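Local coordinates for glutathione S-transferase-3 (Necator americanus, PDB 3W8S), which probably catalyses the transfer of glutathione to electrophilic substrates, releasing a halide and an S-substituted glutathione, and holds bound glutathione in this crystal, at residues Ile32-Ser35 and His36-Pro40; Val71-Phe75 and Gly76-Lys80. One frame throughout, in Å; residues are numbered along the deposited sequence.

Interaction 1. Residues Ile32-Ser35 and His36-Pro40. With GSH (glutathione), chain B.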
ATOM      1  N   ILE A  32       4.535  18.905 -12.480  1.00 11.85           N
ATOM      2  CA  ILE A  32       5.831  19.499 -12.103  1.00 12.39           C
ATOM      3  C   ILE A  32       6.872  18.387 -12.088  1.00 12.44           C
ATOM      4  O   ILE A  32       6.613  17.304 -11.490  1.00 12.48           O
ATOM      5  CB  ILE A  32       5.719  20.146 -10.735  1.00 11.63           C
ATOM      6  CG1 ILE A  32       4.701  21.317 -10.798  1.00 12.77           C
ATOM      7  CG2 ILE A  32       7.101  20.578 -10.233  1.00 11.53           C
ATOM      8  CD1 ILE A  32       4.255  21.771  -9.443  1.00 14.00           C
ATOM      9  N   ARG A  33       7.993  18.596 -12.774  1.00 11.19           N
ATOM     10  CA  ARG A  33       8.943  17.517 -12.959  1.00 13.13           C
ATOM     11  C   ARG A  33      10.303  18.095 -12.522  1.00 15.74           C
ATOM     12  O   ARG A  33      10.835  18.963 -13.181  1.00 14.98           O
ATOM     13  CB  ARG A  33       8.967  17.023 -14.412  1.00 13.51           C
ATOM     14  CG  ARG A  33       7.774  16.105 -14.763  1.00 12.80           C
ATOM     15  CD  ARG A  33       7.742  15.828 -16.264  1.00 13.89           C
ATOM     16  NE  ARG A  33       6.467  15.179 -16.639  1.00 12.87           N
ATOM     17  CZ  ARG A  33       6.374  13.968 -17.178  1.00 12.03           C
ATOM     18  NH1 ARG A  33       7.499  13.261 -17.443  1.00 11.18           N
ATOM     19  NH2 ARG A  33       5.156  13.465 -17.477  1.00 10.45           N
ATOM     20  N   LEU A  34      10.811  17.672 -11.371  1.00 15.04           N
ATOM     21  CA  LEU A  34      12.040  18.284 -10.819  1.00 14.31           C
ATOM     22  C   LEU A  34      13.243  17.547 -11.334  1.00 14.35           C
ATOM     23  O   LEU A  34      13.199  16.307 -11.476  1.00 12.89           O
ATOM     24  CB  LEU A  34      12.024  18.212  -9.299  1.00 14.64           C
ATOM     25  CG  LEU A  34      10.859  18.812  -8.537  1.00 15.36           C
ATOM     26  CD1 LEU A  34      11.011  18.608  -7.018  1.00 14.40           C
ATOM     27  CD2 LEU A  34      10.840  20.306  -8.886  1.00 17.18           C
ATOM     28  N   SER A  35      14.337  18.288 -11.565  1.00 15.13           N
ATOM     29  CA  SER A  35      15.574  17.686 -12.030  1.00 17.95           C
ATOM     30  C   SER A  35      16.258  17.082 -10.848  1.00 18.26           C
ATOM     31  O   SER A  35      16.013  17.466  -9.671  1.00 17.54           O
ATOM     32  CB  SER A  35      16.543  18.757 -12.633  1.00 18.17           C
ATOM     33  OG  SER A  35      16.932  19.704 -11.628  1.00 19.85           O
ATOM     34  N   HIS A  36      17.173  16.172 -11.143  1.00 21.76           N
ATOM     35  CA  HIS A  36      18.031  15.587 -10.088  1.00 24.00           C
ATOM     36  C   HIS A  36      18.784  16.715  -9.338  1.00 21.69           C
ATOM     37  O   HIS A  36      18.881  16.706  -8.124  1.00 20.76           O
ATOM     38  CB  HIS A  36      18.995  14.538 -10.719  1.00 30.58           C
ATOM     39  CG  HIS A  36      20.094  14.069  -9.801  1.00 38.09           C
ATOM     40  ND1 HIS A  36      19.943  13.003  -8.929  1.00 42.12           N
ATOM     41  CD2 HIS A  36      21.364  14.521  -9.617  1.00 42.13           C
ATOM     42  CE1 HIS A  36      21.059  12.831  -8.237  1.00 41.21           C
ATOM     43  NE2 HIS A  36      21.940  13.731  -8.642  1.00 43.25           N
ATOM     44  N   ASP A  37      19.224  17.752 -10.030  1.00 22.04           N
ATOM     45  CA  ASP A  37      20.082  18.713  -9.352  1.00 24.82           C
ATOM     46  C   ASP A  37      19.337  19.593  -8.402  1.00 23.31           C
ATOM     47  O   ASP A  37      19.882  20.028  -7.413  1.00 27.12           O
ATOM     48  CB  ASP A  37      20.827  19.622 -10.348  1.00 33.03           C
ATOM     49  CG  ASP A  37      21.971  18.921 -11.024  1.00 38.96           C
ATOM     50  OD1 ASP A  37      22.323  17.769 -10.652  1.00 34.21           O
ATOM     51  OD2 ASP A  37      22.503  19.535 -11.964  1.00 49.76           O
ATOM     52  N   GLU A  38      18.105  19.932  -8.723  1.00 23.56           N
ATOM     53  CA  GLU A  38      17.373  20.763  -7.825  1.00 22.06           C
ATOM     54  C   GLU A  38      16.652  20.035  -6.663  1.00 17.71           C
ATOM     55  O   GLU A  38      16.124  20.692  -5.771  1.00 18.63           O
ATOM     56  CB  GLU A  38      16.406  21.589  -8.606  1.00 24.47           C
ATOM     57  CG  GLU A  38      15.111  20.935  -8.972  1.00 28.34           C
ATOM     58  CD  GLU A  38      14.376  21.817  -9.994  1.00 33.06           C
ATOM     59  OE1 GLU A  38      14.355  23.067  -9.777  1.00 33.84           O
ATOM     60  OE2 GLU A  38      13.845  21.259 -11.001  1.00 28.92           O
ATOM     61  N   TRP A  39      16.598  18.711  -6.730  1.00 18.74           N
ATOM     62  CA  TRP A  39      15.832  17.881  -5.767  1.00 18.30           C
ATOM     63  C   TRP A  39      16.173  18.190  -4.306  1.00 18.54           C
ATOM     64  O   TRP A  39      15.274  18.429  -3.527  1.00 19.91           O
ATOM     65  CB  TRP A  39      16.003  16.381  -6.106  1.00 17.01           C
ATOM     66  CG  TRP A  39      15.482  15.446  -5.034  1.00 14.73           C
ATOM     67  CD1 TRP A  39      16.205  14.380  -4.451  1.00 14.59           C
ATOM     68  CD2 TRP A  39      14.178  15.427  -4.442  1.00 12.32           C
ATOM     69  NE1 TRP A  39      15.402  13.740  -3.511  1.00 13.83           N
ATOM     70  CE2 TRP A  39      14.176  14.379  -3.462  1.00 12.78           C
ATOM     71  CE3 TRP A  39      13.018  16.251  -4.562  1.00 11.34           C
ATOM     72  CZ2 TRP A  39      13.036  14.056  -2.704  1.00 11.73           C
ATOM     73  CZ3 TRP A  39      11.890  15.939  -3.773  1.00 11.74           C
ATOM     74  CH2 TRP A  39      11.902  14.859  -2.863  1.00 11.90           C
ATOM     75  N   PRO A  40      17.489  18.312  -3.967  1.00 20.13           N
ATOM     76  CA  PRO A  40      17.819  18.513  -2.557  1.00 17.97           C
ATOM     77  C   PRO A  40      17.272  19.806  -2.073  1.00 19.95           C
ATOM     78  O   PRO A  40      17.029  19.940  -0.887  1.00 19.09           O
ATOM     79  CB  PRO A  40      19.371  18.608  -2.566  1.00 18.81           C
ATOM     80  CG  PRO A  40      19.747  17.659  -3.680  1.00 20.72           C
ATOM     81  CD  PRO A  40      18.691  17.904  -4.754  1.00 20.28           C
TER
HETATM   82  N1  GSH B 301       5.851   4.363  -1.368  0.50 16.61           N
HETATM   83  CA1 GSH B 301       6.246   5.613  -2.016  0.50 17.08           C
HETATM   84  C1  GSH B 301       5.202   5.966  -3.065  0.50 16.72           C
HETATM   85  O11 GSH B 301       4.971   7.156  -3.371  0.50 14.77           O
HETATM   86  O12 GSH B 301       4.571   5.025  -3.594  0.50 18.33           O
HETATM   87  CB1 GSH B 301       7.633   5.491  -2.668  0.50 16.66           C
HETATM   88  CG1 GSH B 301       8.098   6.901  -3.109  0.50 16.44           C
HETATM   89  CD1 GSH B 301       9.492   6.841  -3.748  0.50 18.13           C
HETATM   90  OE1 GSH B 301      10.118   5.784  -3.849  0.50 17.84           O
HETATM   91  N2  GSH B 301      10.034   7.993  -4.153  0.50 17.11           N
HETATM   92  CA2 GSH B 301      11.315   8.076  -4.815  0.50 17.71           C
HETATM   93  C2  GSH B 301      12.037   9.287  -4.300  0.50 18.67           C
HETATM   94  O2  GSH B 301      11.409  10.325  -4.110  0.50 17.03           O
HETATM   95  CB2 GSH B 301      11.059   8.243  -6.327  0.50 17.26           C
HETATM   96  SG2 GSH B 301      12.568   8.041  -7.282  0.50 19.00           S
HETATM   97  N3  GSH B 301      13.366   9.203  -4.096  0.50 19.34           N
HETATM   98  CA3 GSH B 301      14.143  10.387  -3.788  0.50 20.51           C
HETATM   99  C3  GSH B 301      14.553  10.397  -2.325  0.50 22.41           C
HETATM  100  O31 GSH B 301      15.182  11.377  -1.889  0.50 24.02           O
HETATM  101  O32 GSH B 301      14.245   9.445  -1.578  0.50 23.87           O
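The indole of Trp39 is met at its edge, both by Leu34 and by glutathione. Leu34 CD1 comes to the benzo side of the ring, 4.0 Å from Trp39 CE3 and near the ring plane. At the pyrrole side Trp39 NE1 donates to glutathione O31 at 2.9 Å, with the acceptor in the plane of the ring. Phe9 makes an edge-to-face contact with the indole, and Met46 and Leu51 also touch it. The second flat group is the carboxylate of Glu38. Glu38 OE2 accepts from Ser35 N at 3.1 Å through the anti lone pair, in a nearly straight bond (169°). Leu34 CD2 lies 3.8 Å from Glu38 OE2, and the two side chains cross at about a right angle.

Ser35 answers with its hydroxyl. Glu38 N donates to Ser35 OG at 3.1 Å. Each residue thus binds the other's backbone N-H with its side chain, the reciprocal pattern of a capping box. It sits at the start of the helical turn that follows strand 30-34, the edge strand of the thioredoxin-like domain. Ser35 OG stands between its own backbone N and carbonyl carbon (chi1 63°), which directs it at the turn. Glu38 CG has the corresponding position (chi1 83°), and the extended chain beyond it carries the carboxylate back to Ser35. A weak bond from Trp39 N to Ser35 O, 3.2 Å, adds to the turn.

The box satisfies two backbone N-H groups by side-chain acceptors, one of them probably anionic, at a helix start where such a charge would be favoured. The turn so fixed carries Trp39, whose indole N-H binds the glycine carboxylate of glutathione.

Interaction 2. Residues Val71-Phe75 and Gly76-Lys80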
ATOM      1  N   VAL A  71      -7.529  10.934  -6.098  1.00 10.92           N
ATOM      2  CA  VAL A  71      -7.937  11.496  -7.411  1.00 11.99           C
ATOM      3  C   VAL A  71      -8.982  10.564  -8.083  1.00 13.38           C
ATOM      4  O   VAL A  71     -10.025  11.056  -8.631  1.00 12.30           O
ATOM      5  CB  VAL A  71      -6.672  11.717  -8.291  1.00 14.69           C
ATOM      6  CG1 VAL A  71      -7.014  12.197  -9.676  1.00 19.02           C
ATOM      7  CG2 VAL A  71      -5.879  12.909  -7.675  1.00 16.01           C
ATOM      8  N   ALA A  72      -8.717   9.253  -8.063  1.00  9.86           N
ATOM      9  CA  ALA A  72      -9.676   8.331  -8.658  1.00 11.27           C
ATOM     10  C   ALA A  72     -11.040   8.483  -7.978  1.00 11.53           C
ATOM     11  O   ALA A  72     -12.043   8.384  -8.657  1.00 11.90           O
ATOM     12  CB  ALA A  72      -9.206   6.898  -8.555  1.00  9.13           C
ATOM     13  N   LYS A  73     -11.089   8.702  -6.658  1.00 12.41           N
ATOM     14  CA  LYS A  73     -12.392   8.748  -5.972  1.00 14.30           C
ATOM     15  C   LYS A  73     -13.088  10.086  -6.399  1.00 15.47           C
ATOM     16  O   LYS A  73     -14.319  10.106  -6.585  1.00 15.97           O
ATOM     17  CB  LYS A  73     -12.315   8.663  -4.394  1.00 15.49           C
ATOM     18  CG  LYS A  73     -12.138   7.223  -3.737  1.00 21.48           C
ATOM     19  CD  LYS A  73     -11.883   7.154  -2.153  1.00 20.02           C
ATOM     20  CE  LYS A  73     -11.564   5.762  -1.574  1.00 22.79           C
ATOM     21  NZ  LYS A  73     -11.718   4.549  -2.538  1.00 25.57           N
ATOM     22  N   LYS A  74     -12.334  11.164  -6.564  1.00 15.45           N
ATOM     23  CA  LYS A  74     -12.913  12.462  -6.985  1.00 17.38           C
ATOM     24  C   LYS A  74     -13.528  12.307  -8.363  1.00 16.63           C
ATOM     25  O   LYS A  74     -14.587  12.871  -8.629  1.00 17.01           O
ATOM     26  CB  LYS A  74     -11.868  13.590  -7.097  1.00 18.35           C
ATOM     27  CG  LYS A  74     -11.311  14.040  -5.758  1.00 21.42           C
ATOM     28  CD  LYS A  74     -12.249  15.047  -5.062  1.00 25.63           C
ATOM     29  CE  LYS A  74     -11.666  15.485  -3.699  1.00 27.81           C
ATOM     30  NZ  LYS A  74     -12.704  16.106  -2.795  1.00 31.82           N
ATOM     31  N   PHE A  75     -12.895  11.515  -9.224  1.00 13.96           N
ATOM     32  CA  PHE A  75     -13.300  11.506 -10.662  1.00 13.47           C
ATOM     33  C   PHE A  75     -14.041  10.250 -11.101  1.00 15.13           C
ATOM     34  O   PHE A  75     -14.376  10.081 -12.275  1.00 15.67           O
ATOM     35  CB  PHE A  75     -12.076  11.839 -11.492  1.00 14.23           C
ATOM     36  CG  PHE A  75     -11.529  13.225 -11.160  1.00 15.14           C
ATOM     37  CD1 PHE A  75     -12.370  14.334 -11.269  1.00 18.29           C
ATOM     38  CD2 PHE A  75     -10.221  13.410 -10.715  1.00 16.22           C
ATOM     39  CE1 PHE A  75     -11.915  15.626 -10.965  1.00 20.06           C
ATOM     40  CE2 PHE A  75      -9.754  14.687 -10.372  1.00 17.62           C
ATOM     41  CZ  PHE A  75     -10.611  15.800 -10.491  1.00 19.33           C
ATOM     42  N   GLY A  76     -14.319   9.352 -10.151  1.00 14.38           N
ATOM     43  CA  GLY A  76     -15.157   8.194 -10.496  1.00 14.90           C
ATOM     44  C   GLY A  76     -14.374   6.978 -11.040  1.00 16.26           C
ATOM     45  O   GLY A  76     -14.980   6.109 -11.668  1.00 15.83           O
ATOM     46  N   PHE A  77     -13.074   6.840 -10.727  1.00 12.80           N
ATOM     47  CA  PHE A  77     -12.317   5.674 -11.212  1.00 12.52           C
ATOM     48  C   PHE A  77     -11.828   4.712 -10.089  1.00 12.18           C
ATOM     49  O   PHE A  77     -10.883   3.945 -10.317  1.00 12.25           O
ATOM     50  CB  PHE A  77     -11.123   6.152 -12.063  1.00 13.54           C
ATOM     51  CG  PHE A  77     -11.552   6.909 -13.298  1.00 16.38           C
ATOM     52  CD1 PHE A  77     -11.982   6.215 -14.431  1.00 17.44           C
ATOM     53  CD2 PHE A  77     -11.594   8.278 -13.292  1.00 17.18           C
ATOM     54  CE1 PHE A  77     -12.425   6.918 -15.565  1.00 19.30           C
ATOM     55  CE2 PHE A  77     -12.024   8.998 -14.421  1.00 19.28           C
ATOM     56  CZ  PHE A  77     -12.472   8.307 -15.545  1.00 19.03           C
ATOM     57  N   ALA A  78     -12.431   4.794  -8.895  1.00 11.92           N
ATOM     58  CA  ALA A  78     -11.921   4.050  -7.716  1.00 13.07           C
ATOM     59  C   ALA A  78     -12.736   2.800  -7.459  1.00 12.86           C
ATOM     60  O   ALA A  78     -12.445   2.076  -6.521  1.00 14.21           O
ATOM     61  CB  ALA A  78     -11.996   4.950  -6.492  1.00 11.37           C
ATOM     62  N   GLY A  79     -13.793   2.593  -8.241  1.00 14.08           N
ATOM     63  CA  GLY A  79     -14.757   1.494  -8.043  1.00 14.02           C
ATOM     64  C   GLY A  79     -16.158   2.040  -7.724  1.00 18.89           C
ATOM     65  O   GLY A  79     -16.306   3.146  -7.157  1.00 19.01           O
ATOM     66  N   LYS A  80     -17.197   1.292  -8.070  1.00 18.36           N
ATOM     67  CA  LYS A  80     -18.551   1.884  -8.083  1.00 22.49           C
ATOM     68  C   LYS A  80     -19.394   1.640  -6.797  1.00 20.84           C
ATOM     69  O   LYS A  80     -20.535   2.069  -6.731  1.00 21.87           O
ATOM     70  CB  LYS A  80     -19.339   1.321  -9.296  1.00 22.50           C
ATOM     71  CG  LYS A  80     -18.761   1.632 -10.686  1.00 27.30           C
ATOM     72  CD  LYS A  80     -18.954   3.118 -10.977  1.00 34.35           C
ATOM     73  CE  LYS A  80     -18.371   3.603 -12.315  1.00 39.31           C
ATOM     74  NZ  LYS A  80     -18.327   5.107 -12.247  1.00 40.22           N
TER
HETATM   75  O   HOH W   1     -10.466   2.378  -4.436  1.00 11.08           O
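Phe77 folds back on Ala72 in a Schellman-like turn that ends helix 64-75. Its 6→1 bond runs from Phe77 N to Ala72 O, 2.8 Å long with an angle of 159° at the hydrogen. The donor is tilted 25° from the carbonyl plane. Gly76 N also reaches Ala72 O, but this bond is weak. Gly76 N stands 3.6 Å from Lys73 O, long for the second bond of a full Schellman motif. The chain leaves the helix at Gly76, where phi is positive (88°). At these backbone angles a CB would be jammed against the O of Phe75.

The tight part lies around Ala72 and Ala78, both buried. The methyl of Ala72 meets the backbone of Phe77, and Ala72 CB stands 4.0 Å from Ala78 CB. Lys73 passes the same methyl with its aliphatic part, Lys73 CG lying 3.6 Å from Ala78 CB. Phe77 adds its CB to this apolar patch, and its side chain touches Leu24 of helix 16-25. The ring also approaches the end of the helix obliquely, with Phe77 CE2 3.4 Å from Phe75 O. Phe75 itself leads away from the turn: Lys74 CB lies over one face of its ring, Val71 CG1 is at the edge in plane, and Ala25 is a neighbour on helix 16-25.

The looser, polar side is at the ammonium of Lys73. The second subunit adjoins it, its own Lys73 packing on this one. The chain is extended until it bends at its last torsion, and its ammonium makes a salt bridge with Glu85. The same Lys73 NZ also makes a weak 3.1 Å bond to a water that lies 2.9 Å from Ala78 O.

From the N terminus, the chain forms strand 4-9 and helix 16-25 before it reaches interaction 1. There strand 30-34 passes through the turn at 35-38, which the contact closes, into the short helix 39-42. The chain then makes strands 53-56 and 59-62 and enters helix 64-75. Interaction 2 ends that helix and starts the linker to helix 82-101. The two contacts are local and in series, so they neither nest nor cross. Their centres are 30 Å apart and their nearest atoms about 13 Å. Interaction 1 joins the sheet to the glutathione pocket. Interaction 2 lies away from it, where the thioredoxin-like domain passes to the helical one.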